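Local structure of microcin B17-processing protein McbD (Escherichia coli str. K-12 substr. MG1655, 6GRH) at residues 114-119 with 159-164; 167-172 with 325-330; 214-219 with 243-248. The protein is needed to process the inactive precursor of the peptide antibiotic microcin B17 into its active form, and belongs to the YcaO family of cyclodehydratases. The protein carries 1 engineered substitution. One frame throughout, in Å; residues are numbered along the deposited sequence.

Interaction 1 of 3, residues 114-119 with 159-164; sequences FNLFSL and DAIEGS
Ile161 reaches from its helix toward Phe114 and Leu116, and its two branches divide the work. At CB the side chain forks: CG2 lies anti to the backbone N, while CG1 stands beside that N (chi1 -67°). The CG2 methyl faces Leu116, 4.3 Å from Leu116 CD1. The longer branch runs on through CG1 to CD1, extended at chi2 (167°), and ends at the ring of Phe114, where Ile161 CD1 lies 3.9 Å from Phe114 CZ. The methyl meets the ring at its edge, in the ring plane, and the two side chains approach from opposite directions. A beta-branched isoleucine suits the place because one residue offers a methyl to each of two apolar partners. Both partners stretch far from their backbones to meet it; even the nearest CA atoms, those of Leu116 and Ile161, are 9.2 Å apart.

Just behind, Asn115 closes the turn that includes Leu116. Its OD1 accepts from Phe117 N at 2.9 Å and from Ser118 N at 3.0 Å, the two donors coming from opposite faces of the amide plane, an Asx turn within an Asx motif. The contact thus joins the end of strand 108-115 to helix 157-180. Strand 339-347 flanks Phe114 and Leu116 through Val340, and Ile21 and Leu28 of the neighbouring McbB chain pack against Ile161 and Phe114 respectively.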
loop_
_atom_site.group_PDB
_atom_site.type_symbol
_atom_site.label_atom_id
_atom_site.label_comp_id
_atom_site.label_asym_id
_atom_site.label_seq_id
_atom_site.Cartn_x
_atom_site.Cartn_y
_atom_site.Cartn_z
ATOM N N PHE E 114 -17.221 25.625 -44.520
ATOM C CA PHE E 114 -16.406 26.150 -45.611
ATOM C C PHE E 114 -16.295 25.145 -46.735
ATOM O O PHE E 114 -16.407 23.943 -46.506
ATOM C CB PHE E 114 -15.024 26.606 -45.113
ATOM C CG PHE E 114 -14.197 25.529 -44.455
ATOM C CD1 PHE E 114 -13.360 24.697 -45.220
ATOM C CD2 PHE E 114 -14.185 25.389 -43.075
ATOM C CE1 PHE E 114 -12.571 23.724 -44.610
ATOM C CE2 PHE E 114 -13.404 24.416 -42.469
ATOM C CZ PHE E 114 -12.584 23.591 -43.241
ATOM N N ASN E 115 -16.098 25.643 -47.951
ATOM C CA ASN E 115 -15.909 24.788 -49.118
ATOM C C ASN E 115 -14.570 24.055 -48.983
ATOM O O ASN E 115 -13.528 24.673 -48.753
ATOM C CB ASN E 115 -15.972 25.633 -50.409
ATOM C CG ASN E 115 -15.786 24.806 -51.681
ATOM O OD1 ASN E 115 -14.671 24.396 -52.027
ATOM N ND2 ASN E 115 -16.876 24.584 -52.399
ATOM N N LEU E 116 -14.607 22.735 -49.134
ATOM C CA LEU E 116 -13.431 21.881 -48.943
ATOM C C LEU E 116 -12.212 22.290 -49.800
ATOM O O LEU E 116 -11.068 22.144 -49.364
ATOM C CB LEU E 116 -13.798 20.422 -49.246
ATOM C CG LEU E 116 -12.720 19.340 -49.111
ATOM C CD1 LEU E 116 -12.252 19.244 -47.681
ATOM C CD2 LEU E 116 -13.246 17.980 -49.573
ATOM N N PHE E 117 -12.468 22.808 -50.992
ATOM C CA PHE E 117 -11.408 23.117 -51.951
ATOM C C PHE E 117 -10.967 24.584 -51.933
ATOM O O PHE E 117 -9.769 24.863 -51.970
ATOM C CB PHE E 117 -11.856 22.723 -53.350
ATOM C CG PHE E 117 -12.472 21.356 -53.417
ATOM C CD1 PHE E 117 -11.693 20.234 -53.203
ATOM C CD2 PHE E 117 -13.830 21.200 -53.673
ATOM C CE1 PHE E 117 -12.256 18.966 -53.255
ATOM C CE2 PHE E 117 -14.401 19.942 -53.726
ATOM C CZ PHE E 117 -13.613 18.820 -53.525
ATOM N N SER E 118 -11.914 25.516 -51.896
ATOM C CA SER E 118 -11.593 26.955 -51.950
ATOM C C SER E 118 -11.420 27.603 -50.567
ATOM O O SER E 118 -10.928 28.729 -50.478
ATOM C CB SER E 118 -12.695 27.702 -52.707
ATOM O OG SER E 118 -13.864 27.795 -51.916
ATOM N N LEU E 119 -11.838 26.900 -49.508
ATOM C CA LEU E 119 -11.955 27.449 -48.154
ATOM C C LEU E 119 -12.918 28.640 -48.030
ATOM O O LEU E 119 -12.906 29.326 -47.009
ATOM C CB LEU E 119 -10.576 27.783 -47.542
ATOM C CG LEU E 119 -9.539 26.657 -47.639
ATOM C CD1 LEU E 119 -8.268 27.073 -46.912
ATOM C CD2 LEU E 119 -10.092 25.346 -47.085
ATOM N N ASP E 159 -6.706 16.696 -38.655
ATOM C CA ASP E 159 -7.060 15.323 -38.306
ATOM C C ASP E 159 -8.586 15.079 -38.320
ATOM O O ASP E 159 -9.030 14.015 -38.735
ATOM C CB ASP E 159 -6.453 14.904 -36.967
ATOM C CG ASP E 159 -4.935 14.778 -37.020
ATOM O OD1 ASP E 159 -4.340 14.635 -38.104
ATOM O OD2 ASP E 159 -4.312 14.841 -35.957
ATOM N N ALA E 160 -9.382 16.058 -37.902
ATOM C CA ALA E 160 -10.848 15.896 -37.948
ATOM C C ALA E 160 -11.301 15.828 -39.414
ATOM O O ALA E 160 -12.071 14.930 -39.779
ATOM C CB ALA E 160 -11.577 17.009 -37.174
ATOM N N ILE E 161 -10.798 16.743 -40.240
ATOM C CA ILE E 161 -11.121 16.750 -41.680
ATOM C C ILE E 161 -10.705 15.421 -42.344
ATOM O O ILE E 161 -11.495 14.822 -43.082
ATOM C CB ILE E 161 -10.500 17.951 -42.453
ATOM C CG1 ILE E 161 -11.133 19.260 -41.990
ATOM C CG2 ILE E 161 -10.740 17.815 -43.958
ATOM C CD1 ILE E 161 -10.404 20.516 -42.427
ATOM N N GLU E 162 -9.478 14.982 -42.081
ATOM C CA GLU E 162 -8.988 13.655 -42.528
ATOM C C GLU E 162 -9.917 12.510 -42.095
ATOM O O GLU E 162 -10.252 11.647 -42.905
ATOM C CB GLU E 162 -7.571 13.421 -41.997
ATOM C CG GLU E 162 -6.786 12.315 -42.672
ATOM C CD GLU E 162 -5.283 12.419 -42.432
ATOM O OE1 GLU E 162 -4.856 13.089 -41.458
ATOM O OE2 GLU E 162 -4.519 11.818 -43.221
ATOM N N GLY E 163 -10.356 12.524 -40.828
ATOM C CA GLY E 163 -11.289 11.524 -40.328
ATOM C C GLY E 163 -12.639 11.592 -41.043
ATOM O O GLY E 163 -13.222 10.566 -41.383
ATOM N N SER E 164 -13.146 12.810 -41.257
ATOM C CA SER E 164 -14.403 13.006 -41.974
ATOM C C SER E 164 -14.283 12.544 -43.436
ATOM O O SER E 164 -15.163 11.866 -43.946
ATOM C CB SER E 164 -14.841 14.460 -41.910
ATOM O OG SER E 164 -15.395 14.725 -40.632
#

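Interaction 2 of 3, residues 167-172 with 325-330; sequences EFMERQ and TNLLNY. Engineered in segment 167-172: Arg171 (natural residue Thr).
In one of its two conformers, the one described here, Met169 touches both Leu327 and Tyr330 with its methyl end. Met169 CE lies 3.9 Å from Leu327 CD1, the two side chains running antiparallel past one another. The same CE sits 4.4 Å from Tyr330 CE2, at the edge of the phenol ring and near its plane, so the ring offers its rim here and not a face. Methionine suits the place because its unbranched, apolar chain can bend: in this conformer Met169 turns at chi2 (-58°) and again at chi3 (133°). Leucine serves opposite it with a branched, apolar end; CG anti to the backbone N (chi1 176°) stands beside the carbonyl carbon, and from it CD1 reaches Met169 CE.

Behind this first shell, Asn326 shapes the start of the second helix. It occupies the N-cap, and its OD1 accepts from Asn329 N at 2.8 Å, with the donor in the carbonyl plane; this bond caps the first turn, from which Leu327 and Tyr330 both project. The polar end of Tyr330 is held separately, its OH bonded to Pro219 O.

The contact between residues 167-172 and 325-330, made by apolar atoms, brings helix 157-180 against the beginning of helix 327-334. Leu331, further along the latter, also touches Met169 and Phe168, while Tyr247 of strand 241-248 packs against both Met169 and Leu327.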
loop_
_atom_site.group_PDB
_atom_site.type_symbol
_atom_site.label_atom_id
_atom_site.label_comp_id
_atom_site.label_asym_id
_atom_site.label_seq_id
_atom_site.Cartn_x
_atom_site.Cartn_y
_atom_site.Cartn_z
ATOM N N GLU E 167 -14.348 8.691 -43.576
ATOM C CA GLU E 167 -15.699 8.194 -43.434
ATOM C C GLU E 167 -16.562 8.477 -44.664
ATOM O O GLU E 167 -17.319 7.615 -45.074
ATOM C CB GLU E 167 -16.386 8.769 -42.197
ATOM C CG GLU E 167 -17.636 7.991 -41.861
ATOM C CD GLU E 167 -18.039 8.196 -40.427
ATOM O OE1 GLU E 167 -17.326 7.647 -39.545
ATOM O OE2 GLU E 167 -19.043 8.916 -40.205
ATOM N N PHE E 168 -16.433 9.674 -45.231
ATOM C CA PHE E 168 -17.139 10.053 -46.479
ATOM C C PHE E 168 -16.797 9.078 -47.596
ATOM O O PHE E 168 -17.688 8.561 -48.262
ATOM C CB PHE E 168 -16.746 11.480 -46.880
ATOM C CG PHE E 168 -17.405 11.991 -48.142
ATOM C CD1 PHE E 168 -18.690 12.520 -48.108
ATOM C CD2 PHE E 168 -16.717 11.982 -49.350
ATOM C CE1 PHE E 168 -19.283 13.022 -49.255
ATOM C CE2 PHE E 168 -17.312 12.478 -50.511
ATOM C CZ PHE E 168 -18.600 13.009 -50.449
ATOM N N MET E 169 -15.502 8.832 -47.791
ATOM C CA MET E 169 -15.053 7.850 -48.770
ATOM C C MET E 169 -15.650 6.479 -48.482
ATOM O O MET E 169 -16.135 5.817 -49.391
ATOM C CB MET E 169 -13.525 7.758 -48.800
ATOM C CG MET E 169 -12.901 8.715 -49.783
ATOM S SD MET E 169 -13.581 8.372 -51.414
ATOM C CE MET E 169 -13.952 10.039 -51.914
ATOM N N GLU E 170 -15.629 6.072 -47.216
ATOM C CA GLU E 170 -16.170 4.759 -46.806
ATOM C C GLU E 170 -17.632 4.582 -47.222
ATOM O O GLU E 170 -17.999 3.605 -47.867
ATOM C CB GLU E 170 -16.086 4.574 -45.273
ATOM C CG GLU E 170 -14.707 4.172 -44.799
ATOM C CD GLU E 170 -14.451 4.420 -43.325
ATOM O OE1 GLU E 170 -15.402 4.590 -42.543
ATOM O OE2 GLU E 170 -13.266 4.451 -42.948
ATOM N N ARG E 171 -18.458 5.548 -46.834
ATOM C CA ARG E 171 -19.894 5.455 -47.004
ATOM C C ARG E 171 -20.308 5.632 -48.463
ATOM O O ARG E 171 -21.151 4.878 -48.956
ATOM C CB ARG E 171 -20.623 6.458 -46.082
ATOM C CG ARG E 171 -20.263 6.341 -44.594
ATOM C CD ARG E 171 -20.653 4.992 -44.012
ATOM N NE ARG E 171 -20.166 4.829 -42.641
ATOM C CZ ARG E 171 -20.768 5.270 -41.536
ATOM N NH1 ARG E 171 -21.921 5.952 -41.570
ATOM N NH2 ARG E 171 -20.194 5.029 -40.352
ATOM N N GLN E 172 -19.683 6.575 -49.169
ATOM C CA GLN E 172 -19.981 6.753 -50.596
ATOM C C GLN E 172 -19.571 5.505 -51.364
ATOM O O GLN E 172 -20.345 5.022 -52.213
ATOM C CB GLN E 172 -19.329 8.003 -51.188
ATOM C CG GLN E 172 -19.741 9.316 -50.529
ATOM C CD GLN E 172 -21.214 9.612 -50.620
ATOM O OE1 GLN E 172 -21.865 9.341 -51.655
ATOM N NE2 GLN E 172 -21.756 10.204 -49.557
ATOM N N THR E 325 -2.662 9.176 -55.962
ATOM C CA THR E 325 -3.120 10.405 -56.611
ATOM C C THR E 325 -3.766 11.291 -55.545
ATOM O O THR E 325 -3.941 10.883 -54.392
ATOM C CB THR E 325 -4.132 10.137 -57.744
ATOM O OG1 THR E 325 -5.248 9.437 -57.199
ATOM C CG2 THR E 325 -3.501 9.334 -58.893
ATOM N N ASN E 326 -4.110 12.509 -55.917
ATOM C CA ASN E 326 -4.528 13.488 -54.922
ATOM C C ASN E 326 -6.036 13.316 -54.667
ATOM O O ASN E 326 -6.837 13.451 -55.589
ATOM C CB ASN E 326 -4.145 14.878 -55.438
ATOM C CG ASN E 326 -4.431 15.956 -54.446
ATOM O OD1 ASN E 326 -5.567 16.393 -54.322
ATOM N ND2 ASN E 326 -3.411 16.388 -53.719
ATOM N N LEU E 327 -6.420 12.986 -53.433
ATOM C CA LEU E 327 -7.839 12.730 -53.125
ATOM C C LEU E 327 -8.721 13.975 -53.323
ATOM O O LEU E 327 -9.811 13.881 -53.895
ATOM C CB LEU E 327 -8.005 12.165 -51.719
ATOM C CG LEU E 327 -9.431 11.949 -51.225
ATOM C CD1 LEU E 327 -10.168 10.981 -52.117
ATOM C CD2 LEU E 327 -9.455 11.475 -49.771
ATOM N N LEU E 328 -8.236 15.135 -52.881
ATOM C CA LEU E 328 -8.951 16.401 -53.092
ATOM C C LEU E 328 -9.140 16.732 -54.577
ATOM O O LEU E 328 -10.216 17.208 -54.965
ATOM C CB LEU E 328 -8.263 17.575 -52.366
ATOM C CG LEU E 328 -8.307 17.635 -50.820
ATOM C CD1 LEU E 328 -7.732 18.954 -50.312
ATOM C CD2 LEU E 328 -9.704 17.458 -50.258
ATOM N N ASN E 329 -8.111 16.501 -55.406
ATOM C CA ASN E 329 -8.247 16.696 -56.855
ATOM C C ASN E 329 -9.292 15.735 -57.413
ATOM O O ASN E 329 -10.172 16.147 -58.158
ATOM C CB ASN E 329 -6.907 16.510 -57.607
ATOM C CG ASN E 329 -5.950 17.695 -57.427
ATOM O OD1 ASN E 329 -6.273 18.706 -56.782
ATOM N ND2 ASN E 329 -4.772 17.575 -57.992
ATOM N N TYR E 330 -9.209 14.467 -57.030
ATOM C CA TYR E 330 -10.171 13.484 -57.492
ATOM C C TYR E 330 -11.608 13.925 -57.154
ATOM O O TYR E 330 -12.479 13.931 -58.014
ATOM C CB TYR E 330 -9.869 12.123 -56.876
ATOM C CG TYR E 330 -10.973 11.116 -57.080
ATOM C CD1 TYR E 330 -11.108 10.428 -58.297
ATOM C CD2 TYR E 330 -11.906 10.871 -56.065
ATOM C CE1 TYR E 330 -12.125 9.506 -58.484
ATOM C CE2 TYR E 330 -12.931 9.961 -56.243
ATOM C CZ TYR E 330 -13.041 9.282 -57.446
ATOM O OH TYR E 330 -14.059 8.372 -57.606
#

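Interaction 3 of 3, residues 214-219 with 243-248; sequences FDITLP and TGLSYA
The ring of Tyr247 meets Thr217 at its edge: Thr217 CG2 lies near the ring plane, 4.3 Å from Tyr247 CE2. The tyrosine side chain also touches Ala225, and its OH hydrogen-bonds to Pro222 O. Tyrosine suits this position because its apolar rim can border a methyl while its hydroxyl finds a backbone acceptor beyond.

The other flat group, the carboxylate of Asp215, keeps Thr217 in place. Its OD1 accepts from Thr217 OG1 at 2.6 Å on the syn side and from Thr217 N at 3.1 Å on the anti side, both donors lying out of plane toward the same face. The backbone bond makes an Asx turn. Asn184 also donates to OD1 and His224 bonds to OD2, so this buried carboxylate is well supplied with polar partners. Threonine serves both sides of its environment: OG1 is bonded to Ala225 N as well as to the aspartate, and the CG2 methyl faces Tyr247.

A second apolar pair lies alongside. Ile216 CD1 comes within 4.0 Å of Leu245 CD1, the two side chains crossing at about a right angle. Ile216 CG1 stands between the backbone N and the carbonyl carbon (chi1 60°), with CD1 carried on from it to the leucine.

Strand 210-215 and the edge strand 241-248 do not pair directly; strand 224-231 runs between them, antiparallel to each. The arrangement is that of next-but-one strands in a mixed beta-sheet of the YcaO fold, whose side chains meet past the intervening strand where the first strand gives way to a loop.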
loop_
_atom_site.group_PDB
_atom_site.type_symbol
_atom_site.label_atom_id
_atom_site.label_comp_id
_atom_site.label_asym_id
_atom_site.label_seq_id
_atom_site.Cartn_x
_atom_site.Cartn_y
_atom_site.Cartn_z
ATOM N N PHE E 214 -13.227 -7.451 -49.899
ATOM C CA PHE E 214 -13.296 -6.754 -51.148
ATOM C C PHE E 214 -12.757 -5.321 -51.018
ATOM O O PHE E 214 -13.047 -4.636 -50.045
ATOM C CB PHE E 214 -14.754 -6.704 -51.618
ATOM C CG PHE E 214 -15.365 -8.052 -51.894
ATOM C CD1 PHE E 214 -14.751 -8.951 -52.754
ATOM C CD2 PHE E 214 -16.585 -8.409 -51.327
ATOM C CE1 PHE E 214 -15.328 -10.190 -53.032
ATOM C CE2 PHE E 214 -17.168 -9.643 -51.608
ATOM C CZ PHE E 214 -16.537 -10.529 -52.458
ATOM N N ASP E 215 -11.974 -4.885 -52.002
ATOM C CA ASP E 215 -11.677 -3.470 -52.194
ATOM C C ASP E 215 -12.853 -2.863 -52.977
ATOM O O ASP E 215 -13.018 -3.165 -54.163
ATOM C CB ASP E 215 -10.355 -3.307 -52.961
ATOM C CG ASP E 215 -9.913 -1.849 -53.092
ATOM O OD1 ASP E 215 -10.718 -0.994 -53.526
ATOM O OD2 ASP E 215 -8.745 -1.551 -52.782
ATOM N N ILE E 216 -13.659 -2.020 -52.312
ATOM C CA ILE E 216 -14.816 -1.369 -52.933
ATOM C C ILE E 216 -14.609 0.135 -53.166
ATOM O O ILE E 216 -15.573 0.839 -53.418
ATOM C CB ILE E 216 -16.118 -1.583 -52.117
ATOM C CG1 ILE E 216 -15.985 -1.021 -50.693
ATOM C CG2 ILE E 216 -16.488 -3.059 -52.076
ATOM C CD1 ILE E 216 -17.316 -0.668 -50.063
ATOM N N THR E 217 -13.365 0.620 -53.117
ATOM C CA THR E 217 -13.062 2.037 -53.291
ATOM C C THR E 217 -13.798 2.639 -54.494
ATOM O O THR E 217 -13.815 2.017 -55.538
ATOM C CB THR E 217 -11.567 2.200 -53.559
ATOM O OG1 THR E 217 -10.845 1.394 -52.626
ATOM C CG2 THR E 217 -11.142 3.667 -53.456
ATOM N N LEU E 218 -14.366 3.842 -54.359
ATOM C CA LEU E 218 -14.964 4.545 -55.501
ATOM C C LEU E 218 -14.003 4.450 -56.686
ATOM O O LEU E 218 -12.809 4.682 -56.496
ATOM C CB LEU E 218 -15.182 6.026 -55.211
ATOM C CG LEU E 218 -16.380 6.433 -54.360
ATOM C CD1 LEU E 218 -16.438 7.943 -54.299
ATOM C CD2 LEU E 218 -17.664 5.874 -54.921
ATOM N N PRO E 219 -14.503 4.061 -57.872
ATOM C CA PRO E 219 -13.635 3.909 -59.058
ATOM C C PRO E 219 -12.787 5.140 -59.371
ATOM O O PRO E 219 -13.283 6.270 -59.355
ATOM C CB PRO E 219 -14.633 3.631 -60.175
ATOM C CG PRO E 219 -15.667 2.824 -59.461
ATOM C CD PRO E 219 -15.827 3.465 -58.114
ATOM N N THR E 243 -19.979 -7.357 -40.662
ATOM C CA THR E 243 -19.240 -6.629 -41.675
ATOM C C THR E 243 -18.387 -5.566 -41.037
ATOM O O THR E 243 -18.661 -5.131 -39.931
ATOM C CB THR E 243 -20.179 -6.015 -42.756
ATOM O OG1 THR E 243 -19.410 -5.303 -43.739
ATOM C CG2 THR E 243 -21.181 -5.069 -42.163
ATOM N N GLY E 244 -17.327 -5.195 -41.734
ATOM C CA GLY E 244 -16.467 -4.099 -41.341
ATOM C C GLY E 244 -16.024 -3.346 -42.573
ATOM O O GLY E 244 -15.928 -3.913 -43.667
ATOM N N LEU E 245 -15.758 -2.066 -42.392
ATOM C CA LEU E 245 -15.382 -1.200 -43.482
ATOM C C LEU E 245 -14.408 -0.148 -42.985
ATOM O O LEU E 245 -14.613 0.446 -41.921
ATOM C CB LEU E 245 -16.618 -0.514 -44.041
ATOM C CG LEU E 245 -16.423 0.512 -45.163
ATOM C CD1 LEU E 245 -15.851 -0.132 -46.420
ATOM C CD2 LEU E 245 -17.764 1.144 -45.460
ATOM N N SER E 246 -13.381 0.121 -43.778
ATOM C CA SER E 246 -12.487 1.205 -43.480
ATOM C C SER E 246 -11.778 1.694 -44.717
ATOM O O SER E 246 -11.500 0.910 -45.617
ATOM C CB SER E 246 -11.488 0.752 -42.421
ATOM O OG SER E 246 -10.655 1.823 -42.053
ATOM N N TYR E 247 -11.495 2.991 -44.745
ATOM C CA TYR E 247 -10.757 3.614 -45.824
ATOM C C TYR E 247 -9.466 4.186 -45.264
ATOM O O TYR E 247 -9.483 4.882 -44.252
ATOM C CB TYR E 247 -11.581 4.731 -46.458
ATOM C CG TYR E 247 -10.855 5.514 -47.522
ATOM C CD1 TYR E 247 -10.159 6.685 -47.204
ATOM C CD2 TYR E 247 -10.854 5.088 -48.844
ATOM C CE1 TYR E 247 -9.507 7.421 -48.175
ATOM C CE2 TYR E 247 -10.195 5.818 -49.832
ATOM C CZ TYR E 247 -9.522 6.982 -49.494
ATOM O OH TYR E 247 -8.888 7.716 -50.469
ATOM N N ALA E 248 -8.369 3.910 -45.948
ATOM C CA ALA E 248 -7.076 4.508 -45.627
ATOM C C ALA E 248 -6.246 4.612 -46.912
ATOM O O ALA E 248 -6.629 4.055 -47.953
ATOM C CB ALA E 248 -6.368 3.677 -44.567
#

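In the fold
Helix 157-180 ties the set together: interactions 1 and 2 use successive parts of it, and interaction 3 lies against it. The centres of interactions 1 and 2 are about 11 Å apart, as are those of 2 and 3, whereas 1 and 3 are about 20 Å apart and do not touch. Leu116 CD2 packs 3.6 Å from Leu328 CD2, linking the first two. Polar bonds probably join the last two: Glu170 OE2 lies 2.9 Å from Tyr247 N, and the Tyr330 OH to Pro219 O distance is 2.8 Å. Interactions 1 and 2 both approach the McbB chain, while interaction 3 touches no other chain of the assembly.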